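Local structure of TonB-dependent siderophore receptor (Pseudomonas aeruginosa 39016, 5NEC) at residues A[380-390]-A[397-405]; A[425-436]-A[454-465]. The protein probably takes up iron-loaded siderophores across the outer membrane of Pseudomonas aeruginosa in a TonB-dependent manner. All blocks are in the same frame, centred on the assembly; numbering follows the deposited sequence.

Contact 1. Residues A[380-390]-A[397-405]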
loop_
_atom_site.group_PDB
_atom_site.type_symbol
_atom_site.label_atom_id
_atom_site.label_comp_id
_atom_site.label_asym_id
_atom_site.label_seq_id
_atom_site.Cartn_x
_atom_site.Cartn_y
_atom_site.Cartn_z
ATOM N N ASP A 380 15.731 -22.047 19.237
ATOM C CA ASP A 380 16.969 -22.767 18.984
ATOM C C ASP A 380 17.072 -23.155 17.504
ATOM O O ASP A 380 16.350 -24.043 17.041
ATOM C CB ASP A 380 17.030 -24.026 19.858
ATOM C CG ASP A 380 18.391 -24.716 19.823
ATOM O OD1 ASP A 380 19.366 -24.176 19.225
ATOM O OD2 ASP A 380 18.459 -25.809 20.429
ATOM N N THR A 381 17.971 -22.486 16.778
ATOM C CA THR A 381 18.320 -22.868 15.411
ATOM C C THR A 381 19.790 -23.357 15.227
ATOM O O THR A 381 20.335 -23.310 14.122
ATOM C CB THR A 381 18.057 -21.702 14.455
ATOM O OG1 THR A 381 18.815 -20.579 14.892
ATOM C CG2 THR A 381 16.542 -21.365 14.411
ATOM N N ASN A 382 20.405 -23.850 16.295
ATOM C CA ASN A 382 21.805 -24.250 16.282
ATOM C C ASN A 382 22.014 -25.422 15.317
ATOM O O ASN A 382 21.383 -26.468 15.474
ATOM C CB ASN A 382 22.215 -24.664 17.693
ATOM C CG ASN A 382 23.706 -24.916 17.845
ATOM O OD1 ASN A 382 24.450 -25.100 16.891
ATOM N ND2 ASN A 382 24.152 -24.901 19.080
ATOM N N THR A 383 22.902 -25.242 14.334
ATOM C CA THR A 383 23.162 -26.284 13.324
ATOM C C THR A 383 24.085 -27.396 13.801
ATOM O O THR A 383 24.134 -28.449 13.181
ATOM C CB THR A 383 23.800 -25.712 12.048
ATOM O OG1 THR A 383 25.103 -25.189 12.352
ATOM C CG2 THR A 383 22.916 -24.638 11.423
ATOM N N GLY A 384 24.808 -27.148 14.885
ATOM C CA GLY A 384 25.835 -28.061 15.372
ATOM C C GLY A 384 27.225 -27.681 14.882
ATOM O O GLY A 384 28.189 -28.182 15.419
ATOM N N LEU A 385 27.322 -26.799 13.879
ATOM C CA LEU A 385 28.589 -26.320 13.321
ATOM C C LEU A 385 28.652 -24.778 13.323
ATOM O O LEU A 385 28.042 -24.123 12.486
ATOM C CB LEU A 385 28.737 -26.845 11.892
ATOM C CG LEU A 385 29.981 -26.427 11.101
ATOM C CD1 LEU A 385 31.214 -26.988 11.784
ATOM C CD2 LEU A 385 29.896 -26.905 9.679
ATOM N N GLY A 386 29.388 -24.202 14.276
ATOM C CA GLY A 386 29.459 -22.745 14.464
ATOM C C GLY A 386 28.113 -22.024 14.514
ATOM O O GLY A 386 28.007 -20.919 13.978
ATOM N N SER A 387 27.096 -22.659 15.115
ATOM C CA SER A 387 25.711 -22.100 15.250
ATOM C C SER A 387 24.867 -21.999 13.966
ATOM O O SER A 387 23.713 -22.434 13.940
ATOM C CB SER A 387 25.723 -20.729 15.962
ATOM O OG SER A 387 26.613 -20.727 17.069
ATOM N N ASN A 388 25.440 -21.439 12.903
ATOM C CA ASN A 388 24.686 -21.093 11.679
ATOM C C ASN A 388 25.365 -21.574 10.371
ATOM O O ASN A 388 25.019 -21.091 9.289
ATOM C CB ASN A 388 24.483 -19.572 11.639
ATOM C CG ASN A 388 25.786 -18.801 11.716
ATOM O OD1 ASN A 388 26.861 -19.352 11.520
ATOM N ND2 ASN A 388 25.689 -17.515 11.979
ATOM N N LYS A 389 26.301 -22.531 10.468
ATOM C CA LYS A 389 26.978 -23.088 9.287
ATOM C C LYS A 389 26.456 -24.480 8.964
ATOM O O LYS A 389 26.047 -25.219 9.854
ATOM C CB LYS A 389 28.496 -23.124 9.495
ATOM C CG LYS A 389 29.128 -21.770 9.810
ATOM C CD LYS A 389 28.973 -20.835 8.624
ATOM C CE LYS A 389 29.778 -19.555 8.795
ATOM N NZ LYS A 389 29.161 -18.642 9.799
ATOM N N CYS A 390 26.504 -24.817 7.677
ATOM C CA CYS A 390 25.857 -26.004 7.089
ATOM C C CYS A 390 26.699 -26.528 5.941
ATOM O O CYS A 390 27.422 -25.776 5.311
ATOM C CB CYS A 390 24.512 -25.658 6.434
ATOM S SG CYS A 390 23.238 -25.109 7.527
ATOM N N ALA A 397 18.404 -34.462 9.618
ATOM C CA ALA A 397 18.437 -34.768 11.045
ATOM C C ALA A 397 19.736 -34.450 11.787
ATOM O O ALA A 397 19.667 -34.085 12.962
ATOM C CB ALA A 397 18.044 -36.217 11.281
ATOM N N PRO A 398 20.919 -34.563 11.139
ATOM C CA PRO A 398 22.129 -34.186 11.890
ATOM C C PRO A 398 22.227 -32.711 12.290
ATOM O O PRO A 398 22.972 -32.408 13.209
ATOM C CB PRO A 398 23.285 -34.545 10.935
ATOM C CG PRO A 398 22.702 -35.453 9.919
ATOM C CD PRO A 398 21.250 -35.059 9.795
ATOM N N SER A 399 21.515 -31.804 11.619
ATOM C CA SER A 399 21.482 -30.396 12.055
ATOM C C SER A 399 20.235 -30.050 12.888
ATOM O O SER A 399 19.946 -28.866 13.083
ATOM C CB SER A 399 21.537 -29.470 10.847
ATOM O OG SER A 399 20.451 -29.749 9.974
ATOM N N GLY A 400 19.506 -31.055 13.384
ATOM C CA GLY A 400 18.152 -30.837 13.906
ATOM C C GLY A 400 17.182 -30.199 12.901
ATOM O O GLY A 400 16.220 -29.545 13.294
ATOM N N TYR A 401 17.452 -30.390 11.607
ATOM C CA TYR A 401 16.693 -29.796 10.500
ATOM C C TYR A 401 16.831 -28.284 10.370
ATOM O O TYR A 401 16.030 -27.649 9.678
ATOM C CB TYR A 401 15.219 -30.223 10.541
ATOM C CG TYR A 401 15.032 -31.727 10.579
ATOM C CD1 TYR A 401 15.179 -32.493 9.419
ATOM C CD2 TYR A 401 14.712 -32.389 11.778
ATOM C CE1 TYR A 401 15.026 -33.874 9.447
ATOM C CE2 TYR A 401 14.547 -33.771 11.810
ATOM C CZ TYR A 401 14.714 -34.502 10.650
ATOM O OH TYR A 401 14.553 -35.849 10.685
ATOM N N ASN A 402 17.867 -27.720 10.989
ATOM C CA ASN A 402 18.215 -26.311 10.811
ATOM C C ASN A 402 19.016 -26.040 9.538
ATOM O O ASN A 402 19.207 -24.879 9.185
ATOM C CB ASN A 402 18.983 -25.796 12.035
ATOM C CG ASN A 402 18.129 -25.810 13.274
ATOM O OD1 ASN A 402 17.128 -25.122 13.326
ATOM N ND2 ASN A 402 18.502 -26.604 14.261
ATOM N N CYS A 403 19.497 -27.092 8.878
ATOM C CA CYS A 403 20.103 -26.992 7.558
ATOM C C CYS A 403 19.239 -27.749 6.596
ATOM O O CYS A 403 18.744 -28.821 6.933
ATOM C CB CYS A 403 21.492 -27.641 7.521
ATOM S SG CYS A 403 22.657 -26.800 8.591
ATOM N N THR A 404 19.085 -27.205 5.394
ATOM C CA THR A 404 18.408 -27.894 4.315
ATOM C C THR A 404 19.205 -27.760 3.019
ATOM O O THR A 404 20.263 -27.131 2.993
ATOM C CB THR A 404 16.958 -27.372 4.136
ATOM O OG1 THR A 404 16.244 -28.234 3.240
ATOM C CG2 THR A 404 16.911 -25.935 3.590
ATOM N N SER A 405 18.679 -28.354 1.951
ATOM C CA SER A 405 19.297 -28.336 0.621
ATOM C C SER A 405 18.952 -27.072 -0.141
ATOM O O SER A 405 17.794 -26.631 -0.117
ATOM C CB SER A 405 18.808 -29.562 -0.155
ATOM O OG SER A 405 18.979 -29.426 -1.543
HETATM O O HOH W 1 16.632 -26.872 16.571
#
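Asn402 turns its side-chain amide onto the backbone of Asp380 to Asn382, and two hydrogen bonds hold its ND2. That nitrogen donates to Ser399 O at 2.9 Å, in the carbonyl plane, and to a water 3.0 Å from ND2 that in turn donates to Asp380 O, so one solvent molecule bridges the two segments. Asn382 O lies 3.1 Å from Asn402 ND2. The other end of the amide, OD1, accepts from the indole NE1 of Trp415 and lies 3.3 Å from Thr381 CA. With both ends engaged, the rotation of the amide is well defined. Ser399 O takes a second bond from Asn402 N, closing a type I' turn over residues 399-402, while Ser399 OG accepts from Cys403 N and is itself bonded to the carbonyl of Leu394.

The covalent tie is the Cys390-Cys403 disulfide, with a chi3 of -83°. Each SG stands beside its own backbone N (chi1 -66° and -64°), which brings the two sulfurs together between the two segments. Thr383 packs against this bridge, its CG2 3.6 Å from Cys403 SG. Its OG1 faces its own loop instead: it donates to Lys389 O at 2.7 Å, on a lone pair, and accepts from Leu385 N in an ST turn.

This disulfide-closed loop follows barrel strand 357-379. Its short strand 403-405 pairs antiparallel with strand 327-354, whose Trp329 touches Thr383 and Asn388 and whose Arg330 bonds to the backbone of Asn402.

Contact 2. Residues A[425-436]-A[454-465]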
loop_
_atom_site.group_PDB
_atom_site.type_symbol
_atom_site.label_atom_id
_atom_site.label_comp_id
_atom_site.label_asym_id
_atom_site.label_seq_id
_atom_site.Cartn_x
_atom_site.Cartn_y
_atom_site.Cartn_z
ATOM N N PRO A 425 9.131 -7.095 26.653
ATOM C CA PRO A 425 8.828 -6.242 25.523
ATOM C C PRO A 425 9.412 -4.831 25.559
ATOM O O PRO A 425 9.775 -4.350 26.614
ATOM C CB PRO A 425 7.300 -6.144 25.584
ATOM C CG PRO A 425 7.004 -6.218 27.023
ATOM C CD PRO A 425 8.027 -7.116 27.630
ATOM N N LEU A 426 9.459 -4.184 24.397
ATOM C CA LEU A 426 9.658 -2.740 24.325
ATOM C C LEU A 426 8.262 -2.139 24.224
ATOM O O LEU A 426 7.533 -2.437 23.267
ATOM C CB LEU A 426 10.505 -2.345 23.111
ATOM C CG LEU A 426 10.635 -0.857 22.761
ATOM C CD1 LEU A 426 11.332 -0.089 23.875
ATOM C CD2 LEU A 426 11.420 -0.734 21.454
ATOM N N ASN A 427 7.890 -1.329 25.215
ATOM C CA ASN A 427 6.572 -0.717 25.296
ATOM C C ASN A 427 6.691 0.774 25.074
ATOM O O ASN A 427 7.397 1.443 25.808
ATOM C CB ASN A 427 5.959 -0.933 26.673
ATOM C CG ASN A 427 5.612 -2.379 26.946
ATOM O OD1 ASN A 427 5.452 -3.200 26.037
ATOM N ND2 ASN A 427 5.504 -2.705 28.220
ATOM N N THR A 428 5.975 1.297 24.095
ATOM C CA THR A 428 6.074 2.689 23.718
ATOM C C THR A 428 4.704 3.372 23.760
ATOM O O THR A 428 3.728 2.829 23.246
ATOM C CB THR A 428 6.644 2.809 22.293
ATOM O OG1 THR A 428 7.815 1.979 22.168
ATOM C CG2 THR A 428 6.985 4.272 21.963
ATOM N N VAL A 429 4.643 4.555 24.370
ATOM C CA VAL A 429 3.433 5.373 24.394
ATOM C C VAL A 429 3.734 6.697 23.685
ATOM O O VAL A 429 4.589 7.454 24.145
ATOM C CB VAL A 429 2.954 5.623 25.840
ATOM C CG1 VAL A 429 1.761 6.576 25.865
ATOM C CG2 VAL A 429 2.605 4.294 26.511
ATOM N N GLY A 430 3.031 6.960 22.577
ATOM C CA GLY A 430 3.201 8.194 21.765
ATOM C C GLY A 430 1.974 9.100 21.767
ATOM O O GLY A 430 0.861 8.614 21.729
ATOM N N THR A 431 2.196 10.411 21.831
ATOM C CA THR A 431 1.141 11.435 21.773
ATOM C C THR A 431 1.462 12.349 20.604
ATOM O O THR A 431 2.631 12.679 20.392
ATOM C CB THR A 431 1.113 12.278 23.066
ATOM O OG1 THR A 431 0.544 11.503 24.111
ATOM C CG2 THR A 431 0.288 13.561 22.931
ATOM N N THR A 432 0.438 12.743 19.842
ATOM C CA THR A 432 0.588 13.771 18.812
ATOM C C THR A 432 -0.500 14.837 18.968
ATOM O O THR A 432 -1.620 14.536 19.350
ATOM C CB THR A 432 0.498 13.203 17.380
ATOM O OG1 THR A 432 -0.789 12.628 17.194
ATOM C CG2 THR A 432 1.564 12.182 17.082
ATOM N N LYS A 433 -0.141 16.081 18.693
ATOM C CA LYS A 433 -1.077 17.178 18.552
ATOM C C LYS A 433 -0.688 17.854 17.258
ATOM O O LYS A 433 0.497 18.138 17.057
ATOM C CB LYS A 433 -0.914 18.174 19.695
ATOM C CG LYS A 433 -1.342 17.653 21.054
ATOM C CD LYS A 433 -1.004 18.650 22.158
ATOM C CE LYS A 433 -1.762 18.342 23.445
ATOM N NZ LYS A 433 -1.215 19.137 24.587
ATOM N N ALA A 434 -1.646 18.098 16.369
ATOM C CA ALA A 434 -1.346 18.812 15.121
ATOM C C ALA A 434 -2.385 19.871 14.800
ATOM O O ALA A 434 -3.535 19.764 15.207
ATOM C CB ALA A 434 -1.195 17.841 13.960
ATOM N N ILE A 435 -1.953 20.888 14.064
ATOM C CA ILE A 435 -2.836 21.901 13.512
ATOM C C ILE A 435 -2.458 22.105 12.049
ATOM O O ILE A 435 -1.288 22.048 11.700
ATOM C CB ILE A 435 -2.794 23.204 14.342
ATOM C CG1 ILE A 435 -3.839 24.203 13.832
ATOM C CG2 ILE A 435 -1.418 23.841 14.332
ATOM C CD1 ILE A 435 -4.060 25.389 14.759
ATOM N N TYR A 436 -3.457 22.287 11.189
ATOM C CA TYR A 436 -3.215 22.494 9.763
ATOM C C TYR A 436 -4.218 23.496 9.175
ATOM O O TYR A 436 -5.278 23.743 9.745
ATOM C CB TYR A 436 -3.253 21.155 9.008
ATOM C CG TYR A 436 -4.645 20.720 8.666
ATOM C CD1 TYR A 436 -5.234 21.099 7.450
ATOM C CD2 TYR A 436 -5.414 19.977 9.578
ATOM C CE1 TYR A 436 -6.543 20.742 7.144
ATOM C CE2 TYR A 436 -6.718 19.603 9.277
ATOM C CZ TYR A 436 -7.280 19.993 8.056
ATOM O OH TYR A 436 -8.566 19.644 7.725
ATOM N N ARG A 454 1.249 23.118 8.176
ATOM C CA ARG A 454 0.996 22.100 9.190
ATOM C C ARG A 454 2.097 22.127 10.252
ATOM O O ARG A 454 3.273 22.207 9.922
ATOM C CB ARG A 454 0.924 20.705 8.561
ATOM C CG ARG A 454 0.241 19.702 9.471
ATOM C CD ARG A 454 0.499 18.262 9.077
ATOM N NE ARG A 454 -0.102 17.358 10.063
ATOM C CZ ARG A 454 -1.377 16.953 10.067
ATOM N NH1 ARG A 454 -2.240 17.335 9.105
ATOM N NH2 ARG A 454 -1.782 16.140 11.051
ATOM N N PHE A 455 1.693 22.071 11.516
ATOM C CA PHE A 455 2.584 21.949 12.668
ATOM C C PHE A 455 2.192 20.701 13.463
ATOM O O PHE A 455 1.042 20.575 13.864
ATOM C CB PHE A 455 2.474 23.181 13.563
ATOM C CG PHE A 455 3.276 23.078 14.826
ATOM C CD1 PHE A 455 4.671 23.052 14.779
ATOM C CD2 PHE A 455 2.642 22.988 16.066
ATOM C CE1 PHE A 455 5.419 22.961 15.943
ATOM C CE2 PHE A 455 3.387 22.885 17.239
ATOM C CZ PHE A 455 4.779 22.870 17.175
ATOM N N ASP A 456 3.145 19.786 13.673
ATOM C CA ASP A 456 2.948 18.572 14.476
ATOM C C ASP A 456 3.847 18.600 15.693
ATOM O O ASP A 456 5.014 18.949 15.587
ATOM C CB ASP A 456 3.317 17.321 13.688
ATOM C CG ASP A 456 2.275 16.941 12.669
ATOM O OD1 ASP A 456 1.345 16.190 13.040
ATOM O OD2 ASP A 456 2.386 17.396 11.507
ATOM N N SER A 457 3.294 18.190 16.832
ATOM C CA SER A 457 4.010 18.100 18.094
ATOM C C SER A 457 3.905 16.651 18.587
ATOM O O SER A 457 2.827 16.073 18.569
ATOM C CB SER A 457 3.391 19.084 19.074
ATOM O OG SER A 457 3.975 18.979 20.344
ATOM N N PHE A 458 5.034 16.083 19.002
ATOM C CA PHE A 458 5.169 14.641 19.275
ATOM C C PHE A 458 5.806 14.411 20.669
ATOM O O PHE A 458 6.768 15.081 21.005
ATOM C CB PHE A 458 6.027 14.043 18.145
ATOM C CG PHE A 458 6.036 12.541 18.079
ATOM C CD1 PHE A 458 4.840 11.817 18.032
ATOM C CD2 PHE A 458 7.246 11.835 18.000
ATOM C CE1 PHE A 458 4.839 10.416 17.943
ATOM C CE2 PHE A 458 7.255 10.442 17.909
ATOM C CZ PHE A 458 6.050 9.731 17.875
ATOM N N GLU A 459 5.235 13.520 21.486
ATOM C CA GLU A 459 5.831 13.095 22.779
ATOM C C GLU A 459 5.810 11.590 22.851
ATOM O O GLU A 459 4.747 11.026 22.666
ATOM C CB GLU A 459 5.016 13.573 23.979
ATOM C CG GLU A 459 4.889 15.067 24.144
ATOM C CD GLU A 459 4.305 15.460 25.510
ATOM O OE1 GLU A 459 4.727 14.890 26.544
ATOM O OE2 GLU A 459 3.420 16.345 25.554
ATOM N N THR A 460 6.949 10.941 23.123
ATOM C CA THR A 460 6.993 9.477 23.337
ATOM C C THR A 460 7.722 9.084 24.608
ATOM O O THR A 460 8.640 9.752 25.035
ATOM C CB THR A 460 7.649 8.678 22.173
ATOM O OG1 THR A 460 8.996 9.114 21.989
ATOM C CG2 THR A 460 6.889 8.845 20.882
ATOM N N THR A 461 7.298 7.964 25.186
ATOM C CA THR A 461 7.983 7.322 26.291
ATOM C C THR A 461 8.118 5.867 25.939
ATOM O O THR A 461 7.139 5.234 25.604
ATOM C CB THR A 461 7.184 7.484 27.588
ATOM O OG1 THR A 461 7.168 8.868 27.932
ATOM C CG2 THR A 461 7.802 6.717 28.741
ATOM N N ALA A 462 9.333 5.345 26.008
ATOM C CA ALA A 462 9.612 3.946 25.676
ATOM C C ALA A 462 10.165 3.271 26.919
ATOM O O ALA A 462 11.121 3.768 27.526
ATOM C CB ALA A 462 10.616 3.849 24.537
ATOM N N LYS A 463 9.546 2.159 27.309
ATOM C CA LYS A 463 10.039 1.330 28.390
ATOM C C LYS A 463 10.522 0.022 27.806
ATOM O O LYS A 463 9.749 -0.724 27.209
ATOM C CB LYS A 463 8.954 1.086 29.427
ATOM C CG LYS A 463 8.713 2.293 30.281
ATOM C CD LYS A 463 7.444 2.156 31.093
ATOM C CE LYS A 463 7.085 3.453 31.795
ATOM N NZ LYS A 463 6.736 3.207 33.227
ATOM N N ASN A 464 11.808 -0.251 27.989
ATOM C CA ASN A 464 12.418 -1.445 27.437
ATOM C C ASN A 464 12.718 -2.439 28.540
ATOM O O ASN A 464 13.652 -2.259 29.318
ATOM C CB ASN A 464 13.701 -1.079 26.710
ATOM C CG ASN A 464 14.309 -2.244 25.976
ATOM O OD1 ASN A 464 13.690 -3.289 25.783
ATOM N ND2 ASN A 464 15.544 -2.073 25.567
ATOM N N HIS A 465 11.929 -3.502 28.579
ATOM C CA HIS A 465 12.121 -4.608 29.518
ATOM C C HIS A 465 13.098 -5.659 28.967
ATOM O O HIS A 465 13.358 -6.663 29.643
ATOM C CB HIS A 465 10.749 -5.232 29.879
ATOM C CG HIS A 465 9.774 -4.229 30.434
ATOM N ND1 HIS A 465 9.849 -3.739 31.724
ATOM C CD2 HIS A 465 8.747 -3.578 29.847
ATOM C CE1 HIS A 465 8.904 -2.842 31.911
ATOM N NE2 HIS A 465 8.213 -2.733 30.791
#
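Ala434 CB packs against a charged pair on the next strand, 3.2 Å from Asp456 OD1 and 3.4 Å from Arg454 NH2. The pair is a salt bridge within 454-465: Arg454 NE meets Asp456 OD2 at 2.9 Å, on the syn side of the carboxylate and in the guanidinium plane. Extended from CG to NE, the arginine passes Tyr436, Arg454 CG lying 3.8 Å from Tyr436 CB; ring and guanidinium planes are within 9° of parallel, but Arg454 NH1 sits obliquely off the ring, which does not make a stack. Further along the same face, Thr432 CG2 reaches the edge of the Phe458 ring at CD1 (3.4 Å).

The backbones carrying them belong to a beta hairpin of the TonB-dependent receptor barrel; segments 426-436 and 454-464 run antiparallel, 169° between their N-to-C directions. Five hydrogen-bonded pairs, from Asn427-Lys463 to Ile435-Phe455, supply two backbone bonds each, and His465 N adds one to Pro425 O. On the other face, Ile435 CG2 touches Phe455 CB at 4.0 Å.

Outside the hairpin, Glu366 makes a second salt bridge, to Arg454 NH2, and Tyr436 OH bonds to Asp347 and Ser362. Strand 357-379 flanks 425-436 with backbone bonds, while Trp480, from strand 471-488, meets the Phe455 ring at about 50°.

In the fold
The two contacts follow one another in sequence, and strand 357-379 connects them: it leads into the loop of contact 1 and pairs with strand 426-444 of contact 2. Their centres are 42 Å apart and their nearest atoms about 18 Å, so they do not touch. Contact 1, centred 37 Å from the middle of the chain, belongs to a long loop beyond the barrel wall, probably on the extracellular side as in related receptors. Contact 2, at 24 Å, is part of that wall. A bound C8E detergent about 7 Å from the Thr431 side chain suggests that the face bearing Thr431 looks outward, toward the membrane.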